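Local coordinates for protein beta-galactosidase (Marinomonas sp. ef1, PDB 6Y2K) that hydrolyses beta-galactosides, releasing terminal galactose, as a cold-active family GH42 glycoside hydrolase that assembles into hexamers, at residues T603-R615 with A621-P633. Residues are numbered along the deposited sequence; the frame is centred on the assembly and turned at random.
Sequences TYYLPKGVRVRER and AFNYSSNTVVFEP
An antiparallel beta hairpin opens the four-stranded C-terminal sheet of this GH42 enzyme: strand 610-615, outermost in the sheet within this chain, pairs with the end of strand 618-623, whose chain then folds back so that 629-631 packs against the hairpin face that carries Val610 and Val612. Arg611 and Phe622 form a hydrogen-bonded pair, Arg611 N reaching Phe622 O at 3.0 Å and Phe622 N returning to Arg611 O at 2.9 Å. Past the strand end the ladder gains one more rung, Tyr624 N to Gly609 O at 2.7 Å; Gly609, at positive phi (82°), belongs to the type II turn Pro607-Val610, and its carbonyl oxygen also lies in the plane of the Tyr624 ring, at the edge. On the sheet face of Arg611 and Phe622, Arg611 CG comes within 4.0 Å of Tyr624 CE1. The arginine chain bends at chi2 (-71°), turning its guanidinium back so that NH1 bonds Val610 O from above the carbonyl plane, while NE makes a salt bridge with Asp293; Tyr624 OH bonds Glu340, and helix 333-343 covers Phe622. On the other face, which Val610 and Val612 share with Ala621 and Asn623, the valines make apolar contacts. Val610 CG2 meets Val629 CG2 at a close 3.4 Å, the two side chains running alongside in opposite directions. Val612 CG2 sits over one face of the Phe631 ring, a CH-pi contact 3.9 Å from the centroid, and Leu606 CD2 touches CE1 of the same ring. The departing loop is organised by the Asn623 amide: OD1 accepts from Ser625 N in an Asx turn and, on a lone pair in the carbonyl plane, from Ser625 OG, while ND2 donates to Asn627 O at 2.8 Å.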
loop_
_atom_site.group_PDB
_atom_site.type_symbol
_atom_site.label_atom_id
_atom_site.label_comp_id
_atom_site.label_asym_id
_atom_site.label_seq_id
_atom_site.Cartn_x
_atom_site.Cartn_y
_atom_site.Cartn_z
ATOM N N THR A 603 30.808 22.598 8.589
ATOM C CA THR A 603 29.445 22.090 8.579
ATOM C C THR A 603 29.367 20.792 9.380
ATOM O O THR A 603 30.381 20.120 9.618
ATOM C CB THR A 603 28.929 21.852 7.140
ATOM O OG1 THR A 603 29.774 20.920 6.449
ATOM C CG2 THR A 603 28.870 23.159 6.369
ATOM N N TYR A 604 28.146 20.462 9.789
ATOM C CA TYR A 604 27.861 19.296 10.613
ATOM C C TYR A 604 26.427 18.869 10.310
ATOM O O TYR A 604 25.520 19.677 10.461
ATOM C CB TYR A 604 28.006 19.655 12.104
ATOM C CG TYR A 604 27.946 18.464 13.045
ATOM C CD1 TYR A 604 26.731 17.844 13.355
ATOM C CD2 TYR A 604 29.111 17.952 13.635
ATOM C CE1 TYR A 604 26.680 16.756 14.217
ATOM C CE2 TYR A 604 29.068 16.865 14.492
ATOM C CZ TYR A 604 27.856 16.268 14.782
ATOM O OH TYR A 604 27.810 15.185 15.631
ATOM N N TYR A 605 26.229 17.620 9.884
ATOM C CA TYR A 605 24.892 17.086 9.658
ATOM C C TYR A 605 24.278 16.790 11.021
ATOM O O TYR A 605 24.546 15.741 11.620
ATOM C CB TYR A 605 24.920 15.814 8.799
ATOM C CG TYR A 605 25.117 16.038 7.310
ATOM C CD1 TYR A 605 26.357 16.428 6.796
ATOM C CD2 TYR A 605 24.073 15.827 6.409
ATOM C CE1 TYR A 605 26.549 16.616 5.425
ATOM C CE2 TYR A 605 24.251 16.018 5.036
ATOM C CZ TYR A 605 25.487 16.415 4.548
ATOM O OH TYR A 605 25.663 16.598 3.186
ATOM N N LEU A 606 23.478 17.730 11.521
ATOM C CA LEU A 606 22.850 17.588 12.833
ATOM C C LEU A 606 21.828 16.456 12.832
ATOM O O LEU A 606 21.303 16.106 11.767
ATOM C CB LEU A 606 22.150 18.893 13.251
ATOM C CG LEU A 606 23.053 20.101 13.549
ATOM C CD1 LEU A 606 22.217 21.374 13.594
ATOM C CD2 LEU A 606 23.803 19.920 14.855
ATOM N N PRO A 607 21.528 15.888 14.024
ATOM C CA PRO A 607 20.432 14.918 14.134
ATOM C C PRO A 607 19.097 15.516 13.692
ATOM O O PRO A 607 18.943 16.747 13.698
ATOM C CB PRO A 607 20.400 14.576 15.632
ATOM C CG PRO A 607 21.734 14.979 16.173
ATOM C CD PRO A 607 22.204 16.110 15.320
ATOM N N LYS A 608 18.155 14.656 13.308
ATOM C CA LYS A 608 16.844 15.097 12.850
ATOM C C LYS A 608 16.132 15.894 13.933
ATOM O O LYS A 608 16.059 15.454 15.085
ATOM C CB LYS A 608 15.951 13.915 12.470
ATOM C CG LYS A 608 16.353 13.190 11.196
ATOM C CD LYS A 608 15.255 12.210 10.776
ATOM C CE LYS A 608 15.702 11.331 9.615
ATOM N NZ LYS A 608 15.732 12.057 8.308
ATOM N N GLY A 609 15.617 17.066 13.553
ATOM C CA GLY A 609 14.897 17.937 14.475
ATOM C C GLY A 609 15.761 18.830 15.353
ATOM O O GLY A 609 15.228 19.590 16.159
ATOM N N VAL A 610 17.082 18.754 15.197
ATOM C CA VAL A 610 18.020 19.537 16.004
ATOM C C VAL A 610 18.522 20.736 15.198
ATOM O O VAL A 610 18.684 20.663 13.981
ATOM C CB VAL A 610 19.197 18.659 16.505
ATOM C CG1 VAL A 610 20.272 19.494 17.199
ATOM C CG2 VAL A 610 18.679 17.592 17.457
ATOM N N ARG A 611 18.710 21.854 15.890
ATOM C CA ARG A 611 19.203 23.082 15.298
ATOM C C ARG A 611 20.165 23.722 16.281
ATOM O O ARG A 611 20.059 23.497 17.490
ATOM C CB ARG A 611 18.048 24.042 15.005
ATOM C CG ARG A 611 17.055 23.558 13.948
ATOM C CD ARG A 611 17.700 23.590 12.573
ATOM N NE ARG A 611 16.759 23.320 11.496
ATOM C CZ ARG A 611 16.380 22.108 11.089
ATOM N NH1 ARG A 611 16.826 20.997 11.679
ATOM N NH2 ARG A 611 15.520 22.002 10.085
ATOM N N VAL A 612 21.091 24.510 15.739
ATOM C CA VAL A 612 22.114 25.214 16.507
ATOM C C VAL A 612 22.306 26.612 15.911
ATOM O O VAL A 612 22.144 26.825 14.701
ATOM C CB VAL A 612 23.456 24.445 16.502
ATOM C CG1 VAL A 612 24.560 25.232 17.200
ATOM C CG2 VAL A 612 23.303 23.111 17.199
ATOM N N ARG A 613 22.624 27.566 16.771
ATOM C CA ARG A 613 23.015 28.901 16.324
ATOM C C ARG A 613 23.976 29.506 17.350
ATOM O O ARG A 613 23.898 29.177 18.535
ATOM C CB ARG A 613 21.787 29.802 16.113
ATOM C CG ARG A 613 22.094 31.005 15.245
ATOM C CD ARG A 613 20.874 31.837 14.867
ATOM N NE ARG A 613 21.235 32.734 13.777
ATOM C CZ ARG A 613 21.965 33.846 13.890
ATOM N NH1 ARG A 613 22.260 34.538 12.790
ATOM N NH2 ARG A 613 22.405 34.283 15.076
ATOM N N GLU A 614 24.885 30.358 16.876
ATOM C CA GLU A 614 25.876 31.014 17.734
ATOM C C GLU A 614 25.653 32.516 17.848
ATOM O O GLU A 614 25.256 33.165 16.883
ATOM C CB GLU A 614 27.282 30.789 17.186
ATOM C CG GLU A 614 27.661 29.323 17.077
ATOM C CD GLU A 614 29.129 29.105 16.735
ATOM O OE1 GLU A 614 29.564 27.938 16.796
ATOM O OE2 GLU A 614 29.849 30.086 16.419
ATOM N N ARG A 615 25.922 33.050 19.038
ATOM C CA ARG A 615 26.093 34.487 19.259
ATOM C C ARG A 615 27.414 34.702 19.996
ATOM O O ARG A 615 27.508 34.453 21.201
ATOM C CB ARG A 615 24.930 35.054 20.071
ATOM C CG ARG A 615 23.623 35.081 19.290
ATOM C CD ARG A 615 22.517 35.826 20.019
ATOM N NE ARG A 615 22.825 37.249 20.191
ATOM C CZ ARG A 615 22.113 38.106 20.924
ATOM N NH1 ARG A 615 21.018 37.719 21.576
ATOM N NH2 ARG A 615 22.499 39.376 21.000
ATOM N N ALA A 621 21.509 25.385 21.437
ATOM C CA ALA A 621 21.066 24.153 20.786
ATOM C C ALA A 621 19.606 23.892 21.118
ATOM O O ALA A 621 19.183 24.132 22.243
ATOM C CB ALA A 621 21.915 22.981 21.228
ATOM N N PHE A 622 18.871 23.374 20.127
ATOM C CA PHE A 622 17.417 23.179 20.169
ATOM C C PHE A 622 17.029 21.801 19.643
ATOM O O PHE A 622 17.606 21.322 18.669
ATOM C CB PHE A 622 16.726 24.241 19.301
ATOM C CG PHE A 622 17.089 25.641 19.683
ATOM C CD1 PHE A 622 16.427 26.279 20.718
ATOM C CD2 PHE A 622 18.133 26.303 19.039
ATOM C CE1 PHE A 622 16.787 27.561 21.097
ATOM C CE2 PHE A 622 18.492 27.581 19.413
ATOM C CZ PHE A 622 17.815 28.213 20.440
ATOM N N ASN A 623 16.042 21.172 20.274
ATOM C CA ASN A 623 15.530 19.884 19.815
ATOM C C ASN A 623 14.028 20.015 19.593
ATOM O O ASN A 623 13.262 20.054 20.549
ATOM C CB ASN A 623 15.839 18.785 20.839
ATOM C CG ASN A 623 15.391 17.396 20.390
ATOM O OD1 ASN A 623 14.930 17.196 19.264
ATOM N ND2 ASN A 623 15.541 16.422 21.283
ATOM N N TYR A 624 13.634 20.072 18.321
ATOM C CA TYR A 624 12.233 20.126 17.906
ATOM C C TYR A 624 11.585 18.737 17.730
ATOM O O TYR A 624 10.391 18.659 17.462
ATOM C CB TYR A 624 12.101 20.924 16.589
ATOM C CG TYR A 624 12.511 22.387 16.687
ATOM C CD1 TYR A 624 13.852 22.762 16.604
ATOM C CD2 TYR A 624 11.561 23.394 16.850
ATOM C CE1 TYR A 624 14.235 24.087 16.692
ATOM C CE2 TYR A 624 11.936 24.730 16.938
ATOM C CZ TYR A 624 13.280 25.070 16.861
ATOM O OH TYR A 624 13.692 26.380 16.960
ATOM N N SER A 625 12.362 17.655 17.863
ATOM C CA SER A 625 11.846 16.288 17.740
ATOM C C SER A 625 11.146 15.862 19.033
ATOM O O SER A 625 11.208 16.576 20.038
ATOM C CB SER A 625 12.981 15.302 17.418
ATOM O OG SER A 625 13.749 14.967 18.569
ATOM N N SER A 626 10.515 14.683 18.987
ATOM C CA SER A 626 9.795 14.112 20.131
ATOM C C SER A 626 10.659 13.181 20.998
ATOM O O SER A 626 10.160 12.574 21.940
ATOM C CB SER A 626 8.551 13.357 19.639
ATOM O OG SER A 626 8.904 12.360 18.697
ATOM N N ASN A 627 11.953 13.068 20.703
ATOM C CA ASN A 627 12.822 12.210 21.524
ATOM C C ASN A 627 14.146 12.853 21.896
ATOM O O ASN A 627 14.599 13.802 21.256
ATOM C CB ASN A 627 13.062 10.873 20.833
ATOM C CG ASN A 627 11.808 10.014 20.787
ATOM O OD1 ASN A 627 11.351 9.499 21.813
ATOM N ND2 ASN A 627 11.236 9.872 19.605
ATOM N N THR A 628 14.753 12.303 22.942
ATOM C CA THR A 628 16.002 12.803 23.482
ATOM C C THR A 628 17.125 12.512 22.493
ATOM O O THR A 628 17.183 11.433 21.917
ATOM C CB THR A 628 16.304 12.161 24.850
ATOM O OG1 THR A 628 15.221 12.442 25.747
ATOM C CG2 THR A 628 17.605 12.718 25.448
ATOM N N VAL A 629 17.983 13.493 22.261
ATOM C CA VAL A 629 19.138 13.316 21.383
ATOM C C VAL A 629 20.326 14.026 21.997
ATOM O O VAL A 629 20.170 15.022 22.696
ATOM C CB VAL A 629 18.904 13.840 19.946
ATOM C CG1 VAL A 629 17.741 13.119 19.289
ATOM C CG2 VAL A 629 18.648 15.333 19.933
ATOM N N VAL A 630 21.513 13.513 21.713
ATOM C CA VAL A 630 22.734 14.042 22.275
ATOM C C VAL A 630 23.312 15.086 21.328
ATOM O O VAL A 630 23.466 14.845 20.120
ATOM C CB VAL A 630 23.725 12.898 22.581
ATOM C CG1 VAL A 630 25.082 13.434 23.010
ATOM C CG2 VAL A 630 23.131 12.003 23.666
ATOM N N PHE A 631 23.579 16.271 21.877
ATOM C CA PHE A 631 24.356 17.299 21.187
ATOM C C PHE A 631 25.454 17.782 22.129
ATOM O O PHE A 631 25.175 18.255 23.227
ATOM C CB PHE A 631 23.485 18.485 20.740
ATOM C CG PHE A 631 24.284 19.620 20.170
ATOM C CD1 PHE A 631 24.784 19.547 18.883
ATOM C CD2 PHE A 631 24.600 20.736 20.952
ATOM C CE1 PHE A 631 25.559 20.572 18.361
ATOM C CE2 PHE A 631 25.369 21.763 20.438
ATOM C CZ PHE A 631 25.850 21.683 19.142
ATOM N N GLU A 632 26.696 17.661 21.679
ATOM C CA GLU A 632 27.857 18.069 22.453
ATOM C C GLU A 632 28.795 18.835 21.529
ATOM O O GLU A 632 29.485 18.226 20.709
ATOM C CB GLU A 632 28.566 16.847 23.037
ATOM C CG GLU A 632 29.764 17.185 23.915
ATOM C CD GLU A 632 30.507 15.958 24.423
ATOM O OE1 GLU A 632 30.298 14.844 23.879
ATOM O OE2 GLU A 632 31.305 16.112 25.375
ATOM N N PRO A 633 28.824 20.174 21.653
ATOM C CA PRO A 633 29.785 20.931 20.858
ATOM C C PRO A 633 31.188 20.741 21.428
ATOM O O PRO A 633 31.337 20.448 22.617
ATOM C CB PRO A 633 29.299 22.376 20.994
ATOM C CG PRO A 633 28.553 22.417 22.286
ATOM C CD PRO A 633 28.124 21.023 22.634
HETATM O O HOH W 1 27.177 16.446 18.817
#